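Local structure of tailspike protein (Acinetobacter phage vB_ApiP_P1, 6E1R) at residues A310-P315 against M339-S344; S344-K349 against V371-T376; G365-A370 against G399-I404; A390-L395 against T406-S411. The protein probably binds and cleaves the capsular polysaccharide of its Acinetobacter host, letting the phage recognise and enter the cell, as other trimeric tailspike depolymerases do. All blocks are in the same frame, centred on the assembly; numbering follows the deposited sequence.

Contact 1 of 4, residues A310-P315 against M339-S344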
loop_
_atom_site.group_PDB
_atom_site.type_symbol
_atom_site.label_atom_id
_atom_site.label_comp_id
_atom_site.label_asym_id
_atom_site.label_seq_id
_atom_site.Cartn_x
_atom_site.Cartn_y
_atom_site.Cartn_z
ATOM N N ALA A 310 -16.688 14.607 5.266
ATOM C CA ALA A 310 -17.204 15.977 5.287
ATOM C C ALA A 310 -17.626 16.463 3.903
ATOM O O ALA A 310 -17.487 17.645 3.580
ATOM C CB ALA A 310 -16.184 16.939 5.902
ATOM N N ASN A 311 -18.153 15.562 3.075
ATOM C CA ASN A 311 -18.656 15.941 1.759
ATOM C C ASN A 311 -20.161 15.717 1.705
ATOM O O ASN A 311 -20.652 14.908 0.910
ATOM C CB ASN A 311 -17.939 15.149 0.666
ATOM C CG ASN A 311 -16.430 15.243 0.778
ATOM O OD1 ASN A 311 -15.871 16.336 0.860
ATOM N ND2 ASN A 311 -15.765 14.094 0.802
ATOM N N THR A 312 -20.898 16.449 2.545
ATOM C CA THR A 312 -22.314 16.168 2.751
ATOM C C THR A 312 -23.156 16.475 1.518
ATOM O O THR A 312 -24.226 15.884 1.342
ATOM C CB THR A 312 -22.831 16.974 3.943
ATOM O OG1 THR A 312 -21.964 18.091 4.171
ATOM C CG2 THR A 312 -22.859 16.115 5.194
ATOM N N SER A 313 -22.703 17.388 0.663
ATOM C CA SER A 313 -23.472 17.802 -0.502
ATOM C C SER A 313 -23.029 17.130 -1.793
ATOM O O SER A 313 -23.618 17.397 -2.845
ATOM C CB SER A 313 -23.405 19.323 -0.663
ATOM O OG SER A 313 -23.838 19.970 0.520
ATOM N N THR A 314 -22.011 16.275 -1.747
ATOM C CA THR A 314 -21.529 15.618 -2.953
ATOM C C THR A 314 -22.198 14.257 -3.085
ATOM O O THR A 314 -22.110 13.445 -2.155
ATOM C CB THR A 314 -20.020 15.459 -2.916
ATOM O OG1 THR A 314 -19.413 16.741 -2.722
ATOM C CG2 THR A 314 -19.520 14.874 -4.225
ATOM N N PRO A 315 -22.870 13.968 -4.204
ATOM C CA PRO A 315 -23.581 12.680 -4.317
ATOM C C PRO A 315 -22.671 11.470 -4.216
ATOM O O PRO A 315 -22.944 10.558 -3.425
ATOM C CB PRO A 315 -24.259 12.782 -5.689
ATOM C CG PRO A 315 -24.425 14.243 -5.914
ATOM C CD PRO A 315 -23.205 14.881 -5.308
HETATM N N MSE A 339 -13.780 7.391 6.742
HETATM C CA MSE A 339 -14.871 7.955 5.951
HETATM C C MSE A 339 -16.067 8.385 6.794
HETATM O O MSE A 339 -17.073 7.681 6.865
HETATM C CB MSE A 339 -15.323 6.947 4.893
HETATM C CG MSE A 339 -14.241 6.590 3.890
HETATM SE SE MSE A 339 -14.795 5.208 2.636
HETATM C CE MSE A 339 -14.627 6.215 0.976
ATOM N N ASN A 340 -15.954 9.554 7.420
ATOM C CA ASN A 340 -17.041 10.145 8.201
ATOM C C ASN A 340 -17.894 10.989 7.259
ATOM O O ASN A 340 -17.566 12.144 6.977
ATOM C CB ASN A 340 -16.481 10.977 9.348
ATOM C CG ASN A 340 -17.559 11.464 10.294
ATOM O OD1 ASN A 340 -18.698 11.001 10.246
ATOM N ND2 ASN A 340 -17.203 12.405 11.161
ATOM N N ARG A 341 -18.999 10.411 6.772
ATOM C CA ARG A 341 -19.860 11.067 5.790
ATOM C C ARG A 341 -19.094 11.418 4.520
ATOM O O ARG A 341 -18.883 12.602 4.228
ATOM C CB ARG A 341 -20.528 12.319 6.366
ATOM C CG ARG A 341 -21.384 12.087 7.596
ATOM C CD ARG A 341 -21.874 13.409 8.159
ATOM N NE ARG A 341 -23.276 13.342 8.567
ATOM C CZ ARG A 341 -23.709 13.030 9.784
ATOM N NH1 ARG A 341 -22.851 12.732 10.749
ATOM N NH2 ARG A 341 -25.013 13.008 10.028
ATOM N N PRO A 342 -18.676 10.423 3.735
ATOM C CA PRO A 342 -17.884 10.725 2.533
ATOM C C PRO A 342 -18.699 11.310 1.394
ATOM O O PRO A 342 -18.119 11.968 0.522
ATOM C CB PRO A 342 -17.298 9.361 2.152
ATOM C CG PRO A 342 -18.306 8.382 2.651
ATOM C CD PRO A 342 -18.876 8.974 3.915
ATOM N N CYS A 343 -20.009 11.091 1.364
ATOM C CA CYS A 343 -20.857 11.562 0.274
ATOM C C CYS A 343 -22.311 11.487 0.733
ATOM O O CYS A 343 -22.594 11.235 1.908
ATOM C CB CYS A 343 -20.619 10.747 -0.999
ATOM S SG CYS A 343 -20.806 8.977 -0.756
ATOM N N SER A 344 -23.238 11.695 -0.204
ATOM C CA SER A 344 -24.653 11.774 0.121
ATOM C C SER A 344 -25.518 10.703 -0.531
ATOM O O SER A 344 -26.618 10.447 -0.029
ATOM C CB SER A 344 -25.213 13.153 -0.257
ATOM O OG SER A 344 -25.106 13.384 -1.648
HETATM O O HOH W 1 -25.902 16.031 -2.371
#
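N311 and P342 mark the close-packed end of this contact. The side-chain amide of N311 rises beside its own backbone N (chi1 -53°), which brings ND2 to P342 O at 3.2 Å, with the acceptor practically in the amide plane. ND2 also makes a weak bond to L283 O, and OD1 takes the N-H of N286, so the buried amide is held from both its ends and ties three levels of chain together. The neighbouring backbone bond, N311 N to R341 O, is 3.3 Å long. Further on, C343 lies against the turn with its CB 3.3 Å from T314 O, while its CA offers a C-H to N311 O at 3.4 Å. S344 N then closes the segment on T314 O at 2.9 Å.

Packing thins where the type I turn from N311 to T314 swings outward. T312 and R341 only graze each other, CG2 to CD at 4.1 Å, and the guanidinium runs on away from the turn, towards Q366. T312 and S313 are exposed; a water bonded to S344 OG at 2.9 Å, and weakly to S313 O, links the two loops. A310 with its positive phi, followed by N311 bonded to the coils before and after, is consistent with an asparagine at a corner of a parallel beta-helix.

Contact 2 of 4, residues S344-K349 against V371-T376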
loop_
_atom_site.group_PDB
_atom_site.type_symbol
_atom_site.label_atom_id
_atom_site.label_comp_id
_atom_site.label_asym_id
_atom_site.label_seq_id
_atom_site.Cartn_x
_atom_site.Cartn_y
_atom_site.Cartn_z
ATOM N N SER A 344 -23.238 11.695 -0.204
ATOM C CA SER A 344 -24.653 11.774 0.121
ATOM C C SER A 344 -25.518 10.703 -0.531
ATOM O O SER A 344 -26.618 10.447 -0.029
ATOM C CB SER A 344 -25.213 13.153 -0.257
ATOM O OG SER A 344 -25.106 13.384 -1.648
ATOM N N VAL A 345 -25.069 10.075 -1.618
ATOM C CA VAL A 345 -25.876 9.058 -2.286
ATOM C C VAL A 345 -25.190 7.698 -2.215
ATOM O O VAL A 345 -25.750 6.738 -1.676
ATOM C CB VAL A 345 -26.161 9.451 -3.748
ATOM C CG1 VAL A 345 -27.049 8.412 -4.412
ATOM C CG2 VAL A 345 -26.810 10.824 -3.808
ATOM N N ALA A 346 -23.976 7.606 -2.754
ATOM C CA ALA A 346 -23.233 6.354 -2.749
ATOM C C ALA A 346 -21.756 6.660 -2.944
ATOM O O ALA A 346 -21.404 7.551 -3.718
ATOM C CB ALA A 346 -23.729 5.402 -3.844
ATOM N N ILE A 347 -20.897 5.918 -2.239
ATOM C CA ILE A 347 -19.457 6.135 -2.364
ATOM C C ILE A 347 -18.998 5.835 -3.785
ATOM O O ILE A 347 -18.369 6.670 -4.446
ATOM C CB ILE A 347 -18.692 5.291 -1.330
ATOM C CG1 ILE A 347 -19.059 5.725 0.090
ATOM C CG2 ILE A 347 -17.193 5.403 -1.555
ATOM C CD1 ILE A 347 -18.431 4.872 1.170
ATOM N N GLY A 348 -19.314 4.643 -4.280
ATOM C CA GLY A 348 -18.958 4.284 -5.636
ATOM C C GLY A 348 -20.159 4.256 -6.558
ATOM O O GLY A 348 -21.123 3.526 -6.308
ATOM N N LYS A 349 -20.115 5.045 -7.628
ATOM C CA LYS A 349 -21.180 5.083 -8.621
ATOM C C LYS A 349 -20.658 4.490 -9.920
ATOM O O LYS A 349 -19.651 4.958 -10.461
ATOM C CB LYS A 349 -21.678 6.510 -8.847
ATOM C CG LYS A 349 -22.627 6.651 -10.030
ATOM C CD LYS A 349 -23.854 5.762 -9.881
ATOM C CE LYS A 349 -24.741 5.841 -11.117
ATOM N NZ LYS A 349 -25.909 4.919 -11.039
ATOM N N VAL A 371 -23.297 2.416 0.082
ATOM C CA VAL A 371 -21.896 2.080 -0.143
ATOM C C VAL A 371 -21.560 2.136 -1.626
ATOM O O VAL A 371 -20.585 2.780 -2.032
ATOM C CB VAL A 371 -21.576 0.701 0.462
ATOM C CG1 VAL A 371 -20.148 0.301 0.139
ATOM C CG2 VAL A 371 -21.803 0.723 1.966
ATOM N N VAL A 372 -22.361 1.470 -2.460
ATOM C CA VAL A 372 -22.171 1.478 -3.905
ATOM C C VAL A 372 -23.530 1.607 -4.579
ATOM O O VAL A 372 -24.579 1.388 -3.969
ATOM C CB VAL A 372 -21.444 0.212 -4.418
ATOM C CG1 VAL A 372 -20.011 0.166 -3.906
ATOM C CG2 VAL A 372 -22.204 -1.038 -4.008
ATOM N N GLU A 373 -23.496 1.967 -5.860
ATOM C CA GLU A 373 -24.688 2.026 -6.695
ATOM C C GLU A 373 -24.341 1.508 -8.079
ATOM O O GLU A 373 -23.404 2.001 -8.711
ATOM C CB GLU A 373 -25.248 3.449 -6.791
ATOM C CG GLU A 373 -26.489 3.550 -7.667
ATOM C CD GLU A 373 -27.037 4.961 -7.759
ATOM O OE1 GLU A 373 -26.916 5.715 -6.771
ATOM O OE2 GLU A 373 -27.588 5.315 -8.823
ATOM N N SER A 374 -25.096 0.517 -8.547
ATOM C CA SER A 374 -24.811 -0.086 -9.838
ATOM C C SER A 374 -25.239 0.847 -10.968
ATOM O O SER A 374 -25.838 1.905 -10.752
ATOM C CB SER A 374 -25.523 -1.432 -9.968
ATOM O OG SER A 374 -26.928 -1.258 -10.039
ATOM N N SER A 375 -24.919 0.436 -12.198
ATOM C CA SER A 375 -25.317 1.211 -13.367
ATOM C C SER A 375 -26.827 1.260 -13.538
ATOM O O SER A 375 -27.338 2.186 -14.177
ATOM C CB SER A 375 -24.665 0.634 -14.623
ATOM O OG SER A 375 -24.945 -0.748 -14.756
ATOM N N THR A 376 -27.548 0.288 -12.984
ATOM C CA THR A 376 -29.001 0.247 -13.048
ATOM C C THR A 376 -29.657 0.846 -11.811
ATOM O O THR A 376 -30.878 0.736 -11.654
ATOM C CB THR A 376 -29.476 -1.189 -13.255
ATOM O OG1 THR A 376 -28.911 -2.028 -12.240
ATOM C CG2 THR A 376 -29.044 -1.691 -14.626
#
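K349 and E373 meet on one face of a parallel strand pair, and their chains take different shapes to do so. E373 is fully stretched, CG anti to the backbone N and the chain straight beyond it, and this carries its carboxylate across segment 344-349, between V345 and K349. K349 also starts anti to its N but bends at the CB-CG bond (chi2 58°) before running straight again, which swings NZ across to E373. The resulting salt bridge, NZ to OE2 at 2.8 Å, comes from above the carboxylate plane, 49° out of it. The same ammonium donates to S374 O at 3.0 Å, so two bonds fix its position. Alongside, A346 CB rests on E373 CB at 3.8 Å, and V345 turns CG1 to within 3.6 Å of E373 OE1. Y316 of the preceding coil touches K349, E373 and V345 alike, backing the charged pair.

Underneath, the backbones pair through G348 N to V371 O at 3.2 Å and E373 N to G348 O at 2.9 Å. With no side chain on G348, V372 projects alone from this pair onto the opposite face, where it touches Y358. I347 and V371, at the corners, both reach F360 in the interior. Parallel strands one coil apart, with apolar corner residues turned to the interior, form the wall of a parallel beta-helix; the salt bridge is this protein's addition on the outer face.

Contact 3 of 4, residues G365-A370 against G399-I404; sequences GQLISA and GSIGDI
Between S369 and S400 the two backbones run close, joined by one N-H...O bond, S400 N to S369 O at 3.0 Å, whose donor sits 48° above the carbonyl plane. Weaker C-H...O approaches flank it. The CA of G399 faces two carbonyls, L367 O at 3.5 Å and S369 O at 3.2 Å, and A370 CA points nearly straight at S400 O, 3.4 Å away. G399, having no side chain, can lie flat against the bend from L367 to S369.

Among the side chains, S400 and A370 make the nearest meeting: S400 OG lies 3.5 Å from A370 CB. Its chi1 of 60° sets the hydroxyl between the backbone N and the carbonyl carbon, and from there OG is bonded to N380 ND2, so the oxygen that brushes the alanine methyl has its polar partner outside the pair. One apolar touch is added by L367, whose CD1 reaches the CG2 branch of I401 at 4.2 Å. L367 also packs on F393 and I401 on L395, so the two residues lean on the same neighbouring strand from different positions. Beyond I401 the chain leaves the contact in a type II' turn closed by I404 N to I401 O at 3.2 Å, with G402 taking the positive phi. D403 in that turn packs against Q421 of the second subunit. Here the last coils of the beta-helix give way to irregular chain: the segment 399-404 runs alongside the chain just after strand 364-367 and leads on towards the C-terminal part.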
loop_
_atom_site.group_PDB
_atom_site.type_symbol
_atom_site.label_atom_id
_atom_site.label_comp_id
_atom_site.label_asym_id
_atom_site.label_seq_id
_atom_site.Cartn_x
_atom_site.Cartn_y
_atom_site.Cartn_z
ATOM N N GLY A 365 -15.980 4.896 9.689
ATOM C CA GLY A 365 -16.683 6.160 9.650
ATOM C C GLY A 365 -18.182 5.965 9.774
ATOM O O GLY A 365 -18.664 4.893 10.137
ATOM N N GLN A 366 -18.905 7.037 9.453
ATOM C CA GLN A 366 -20.358 7.083 9.539
ATOM C C GLN A 366 -20.921 7.471 8.179
ATOM O O GLN A 366 -20.378 8.349 7.502
ATOM C CB GLN A 366 -20.814 8.072 10.618
ATOM C CG GLN A 366 -22.315 8.283 10.688
ATOM C CD GLN A 366 -22.713 9.264 11.772
ATOM O OE1 GLN A 366 -22.740 10.475 11.551
ATOM N NE2 GLN A 366 -23.028 8.744 12.954
ATOM N N LEU A 367 -22.013 6.821 7.784
ATOM C CA LEU A 367 -22.569 6.959 6.444
ATOM C C LEU A 367 -23.919 7.662 6.476
ATOM O O LEU A 367 -24.794 7.305 7.271
ATOM C CB LEU A 367 -22.712 5.589 5.778
ATOM C CG LEU A 367 -21.403 4.863 5.473
ATOM C CD1 LEU A 367 -21.676 3.509 4.838
ATOM C CD2 LEU A 367 -20.520 5.713 4.577
ATOM N N ILE A 368 -24.076 8.661 5.612
ATOM C CA ILE A 368 -25.377 9.219 5.269
ATOM C C ILE A 368 -25.775 8.821 3.849
ATOM O O ILE A 368 -26.612 9.475 3.229
ATOM C CB ILE A 368 -25.402 10.747 5.437
ATOM C CG1 ILE A 368 -24.287 11.390 4.613
ATOM C CG2 ILE A 368 -25.273 11.131 6.901
ATOM C CD1 ILE A 368 -24.356 12.894 4.570
ATOM N N SER A 369 -25.174 7.754 3.328
ATOM C CA SER A 369 -25.349 7.360 1.939
ATOM C C SER A 369 -25.287 5.842 1.847
ATOM O O SER A 369 -25.130 5.141 2.851
ATOM C CB SER A 369 -24.277 7.999 1.053
ATOM O OG SER A 369 -22.996 7.467 1.349
ATOM N N ALA A 370 -25.407 5.334 0.625
ATOM C CA ALA A 370 -25.169 3.926 0.364
ATOM C C ALA A 370 -23.678 3.691 0.137
ATOM O O ALA A 370 -22.885 4.626 0.015
ATOM C CB ALA A 370 -25.984 3.454 -0.839
ATOM N N GLY A 399 -28.226 6.777 5.370
ATOM C CA GLY A 399 -27.212 5.754 5.213
ATOM C C GLY A 399 -27.802 4.360 5.094
ATOM O O GLY A 399 -28.855 4.049 5.649
ATOM N N SER A 400 -27.099 3.509 4.351
ATOM C CA SER A 400 -27.554 2.150 4.107
ATOM C C SER A 400 -26.369 1.301 3.676
ATOM O O SER A 400 -25.483 1.779 2.963
ATOM C CB SER A 400 -28.649 2.110 3.034
ATOM O OG SER A 400 -28.171 2.623 1.803
ATOM N N ILE A 401 -26.360 0.044 4.114
ATOM C CA ILE A 401 -25.347 -0.919 3.696
ATOM C C ILE A 401 -25.941 -2.144 3.021
ATOM O O ILE A 401 -25.192 -2.899 2.380
ATOM C CB ILE A 401 -24.452 -1.352 4.879
ATOM C CG1 ILE A 401 -25.299 -1.956 6.002
ATOM C CG2 ILE A 401 -23.624 -0.180 5.386
ATOM C CD1 ILE A 401 -24.489 -2.412 7.196
ATOM N N GLY A 402 -27.246 -2.370 3.135
ATOM C CA GLY A 402 -27.850 -3.518 2.478
ATOM C C GLY A 402 -27.342 -4.819 3.065
ATOM O O GLY A 402 -27.292 -5.001 4.288
ATOM N N ASP A 403 -26.951 -5.739 2.186
ATOM C CA ASP A 403 -26.433 -7.038 2.591
ATOM C C ASP A 403 -24.914 -7.060 2.696
ATOM O O ASP A 403 -24.329 -8.143 2.783
ATOM C CB ASP A 403 -26.896 -8.120 1.612
ATOM C CG ASP A 403 -28.394 -8.342 1.654
ATOM O OD1 ASP A 403 -29.004 -8.095 2.717
ATOM O OD2 ASP A 403 -28.959 -8.767 0.625
ATOM N N ILE A 404 -24.267 -5.898 2.679
ATOM C CA ILE A 404 -22.816 -5.829 2.800
ATOM C C ILE A 404 -22.428 -5.995 4.262
ATOM O O ILE A 404 -23.039 -5.396 5.157
ATOM C CB ILE A 404 -22.292 -4.503 2.220
ATOM C CG1 ILE A 404 -22.724 -4.361 0.758
ATOM C CG2 ILE A 404 -20.777 -4.420 2.346
ATOM C CD1 ILE A 404 -22.345 -3.037 0.130
#

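Contact 4 of 4, residues A390-L395 against T406-S411; sequences ANHFTL and TLTMPS
H392 and T408 meet edge-on: the threonine methyl CG2 approaches the imidazole in its plane, 3.8 Å from ND1. With CG anti to the backbone N (chi1 175°), the ring lies on the side where T408 is. Beside the methyl, a water bonds to H392 ND1 at 2.9 Å and also accepts from F393 N and T408 N, joining strand 392-395 to the loop. A second water donates to F393 O and bonds T406 OG1, 2.7 Å from it.

L407 lies further down the pair, against A390 and N391. Its side chain folds back over the carbonyl of N391, CG lying 3.3 Å from N391 O, while CD2 reaches A390 CA at 3.9 Å. The same carbonyl accepts L407 N at 2.8 Å. T406 sends CG2 obliquely towards F393 CD2, a loose 4.3 Å. The N391 amide turns inward to F360 O and C363 N.

Outside, the H392 ring meets F328 of the second subunit and L407 packs on Y355 of that subunit. A water-bridged loop beside the last strand of the helix, touched by a neighbouring chain, is consistent with the end of the beta-helix in a trimeric tailspike.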
loop_
_atom_site.group_PDB
_atom_site.type_symbol
_atom_site.label_atom_id
_atom_site.label_comp_id
_atom_site.label_asym_id
_atom_site.label_seq_id
_atom_site.Cartn_x
_atom_site.Cartn_y
_atom_site.Cartn_z
ATOM N N ALA A 390 -13.591 -6.136 7.905
ATOM C CA ALA A 390 -13.156 -5.302 9.026
ATOM C C ALA A 390 -13.608 -3.850 8.885
ATOM O O ALA A 390 -12.961 -2.936 9.398
ATOM C CB ALA A 390 -11.637 -5.372 9.208
ATOM N N ASN A 391 -14.727 -3.627 8.205
ATOM C CA ASN A 391 -15.280 -2.289 8.055
ATOM C C ASN A 391 -16.209 -1.966 9.217
ATOM O O ASN A 391 -16.952 -2.828 9.692
ATOM C CB ASN A 391 -16.044 -2.167 6.737
ATOM C CG ASN A 391 -15.154 -2.352 5.529
ATOM O OD1 ASN A 391 -14.100 -1.727 5.418
ATOM N ND2 ASN A 391 -15.574 -3.220 4.613
ATOM N N HIS A 392 -16.163 -0.716 9.671
ATOM C CA HIS A 392 -17.098 -0.212 10.669
ATOM C C HIS A 392 -17.812 1.001 10.094
ATOM O O HIS A 392 -17.178 2.021 9.806
ATOM C CB HIS A 392 -16.395 0.159 11.975
ATOM C CG HIS A 392 -17.307 0.787 12.982
ATOM N ND1 HIS A 392 -18.397 0.130 13.510
ATOM C CD2 HIS A 392 -17.302 2.019 13.546
ATOM C CE1 HIS A 392 -19.020 0.926 14.362
ATOM N NE2 HIS A 392 -18.374 2.077 14.403
ATOM N N PHE A 393 -19.127 0.888 9.931
ATOM C CA PHE A 393 -19.949 1.962 9.390
ATOM C C PHE A 393 -21.163 2.150 10.284
ATOM O O PHE A 393 -21.947 1.215 10.473
ATOM C CB PHE A 393 -20.384 1.655 7.954
ATOM C CG PHE A 393 -19.289 1.818 6.940
ATOM C CD1 PHE A 393 -18.485 2.945 6.946
ATOM C CD2 PHE A 393 -19.062 0.843 5.984
ATOM C CE1 PHE A 393 -17.477 3.098 6.014
ATOM C CE2 PHE A 393 -18.055 0.990 5.049
ATOM C CZ PHE A 393 -17.261 2.119 5.065
ATOM N N THR A 394 -21.310 3.349 10.835
ATOM C CA THR A 394 -22.522 3.728 11.543
ATOM C C THR A 394 -23.466 4.415 10.567
ATOM O O THR A 394 -23.039 5.234 9.747
ATOM C CB THR A 394 -22.210 4.653 12.720
ATOM O OG1 THR A 394 -20.863 5.129 12.614
ATOM C CG2 THR A 394 -22.373 3.910 14.036
ATOM N N LEU A 395 -24.745 4.072 10.647
ATOM C CA LEU A 395 -25.739 4.565 9.703
ATOM C C LEU A 395 -26.449 5.776 10.293
ATOM O O LEU A 395 -27.107 5.673 11.334
ATOM C CB LEU A 395 -26.746 3.472 9.345
ATOM C CG LEU A 395 -26.168 2.261 8.609
ATOM C CD1 LEU A 395 -27.259 1.253 8.284
ATOM C CD2 LEU A 395 -25.443 2.699 7.347
ATOM N N THR A 406 -20.459 -5.742 7.769
ATOM C CA THR A 406 -19.680 -4.822 8.583
ATOM C C THR A 406 -19.423 -5.472 9.935
ATOM O O THR A 406 -19.954 -6.543 10.244
ATOM C CB THR A 406 -20.382 -3.468 8.773
ATOM O OG1 THR A 406 -21.551 -3.639 9.582
ATOM C CG2 THR A 406 -20.776 -2.863 7.431
ATOM N N LEU A 407 -18.591 -4.815 10.747
ATOM C CA LEU A 407 -18.279 -5.353 12.068
ATOM C C LEU A 407 -19.518 -5.405 12.955
ATOM O O LEU A 407 -19.679 -6.336 13.753
ATOM C CB LEU A 407 -17.180 -4.519 12.726
ATOM C CG LEU A 407 -15.775 -4.667 12.138
ATOM C CD1 LEU A 407 -14.785 -3.786 12.884
ATOM C CD2 LEU A 407 -15.333 -6.121 12.167
ATOM N N THR A 408 -20.407 -4.420 12.829
ATOM C CA THR A 408 -21.655 -4.415 13.580
ATOM C C THR A 408 -22.794 -5.118 12.852
ATOM O O THR A 408 -23.875 -5.273 13.430
ATOM C CB THR A 408 -22.073 -2.977 13.910
ATOM O OG1 THR A 408 -22.196 -2.219 12.700
ATOM C CG2 THR A 408 -21.047 -2.320 14.819
HETATM N N MSE A 409 -22.582 -5.540 11.609
HETATM C CA MSE A 409 -23.587 -6.291 10.863
HETATM C C MSE A 409 -22.991 -7.571 10.290
HETATM O O MSE A 409 -22.761 -7.667 9.084
HETATM C CB MSE A 409 -24.173 -5.436 9.739
HETATM C CG MSE A 409 -25.260 -4.476 10.187
HETATM SE SE MSE A 409 -26.970 -5.375 10.438
HETATM C CE MSE A 409 -27.230 -6.033 8.619
ATOM N N PRO A 410 -22.741 -8.560 11.154
ATOM C CA PRO A 410 -22.109 -9.802 10.680
ATOM C C PRO A 410 -22.989 -10.615 9.749
ATOM O O PRO A 410 -22.471 -11.502 9.057
ATOM C CB PRO A 410 -21.816 -10.571 11.979
ATOM C CG PRO A 410 -21.971 -9.562 13.087
ATOM C CD PRO A 410 -22.999 -8.596 12.601
ATOM N N SER A 411 -24.297 -10.348 9.707
ATOM C CA SER A 411 -25.190 -11.107 8.838
ATOM C C SER A 411 -24.951 -10.823 7.362
ATOM O O SER A 411 -25.399 -11.602 6.515
ATOM C CB SER A 411 -26.648 -10.804 9.188
ATOM O OG SER A 411 -26.922 -9.419 9.061
HETATM O O HOH W 2 -19.836 -1.689 11.699
HETATM O O HOH W 3 -22.407 -1.137 9.937
#

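Contacts 1, 2 and 3 form a connected group: S344 is common to contacts 1 and 2, and backbone bonds from R341 to Q366 and from V345 to A370 carry both into segment 365-370. Contact 2 is the buried one, with regular parallel strand pairing and a salt bridge at its outer face. Contact 1 is half corner, half open turn, and relies on a buried asparagine amide. Contacts 3 and 4 both reach the strand pair 364-367 and 392-395, their centres about 9 Å apart, and have a single direct hydrogen bond each. Contact 3 leans on C-H...O approaches, contact 4 on water and on the second subunit, which also touches D403.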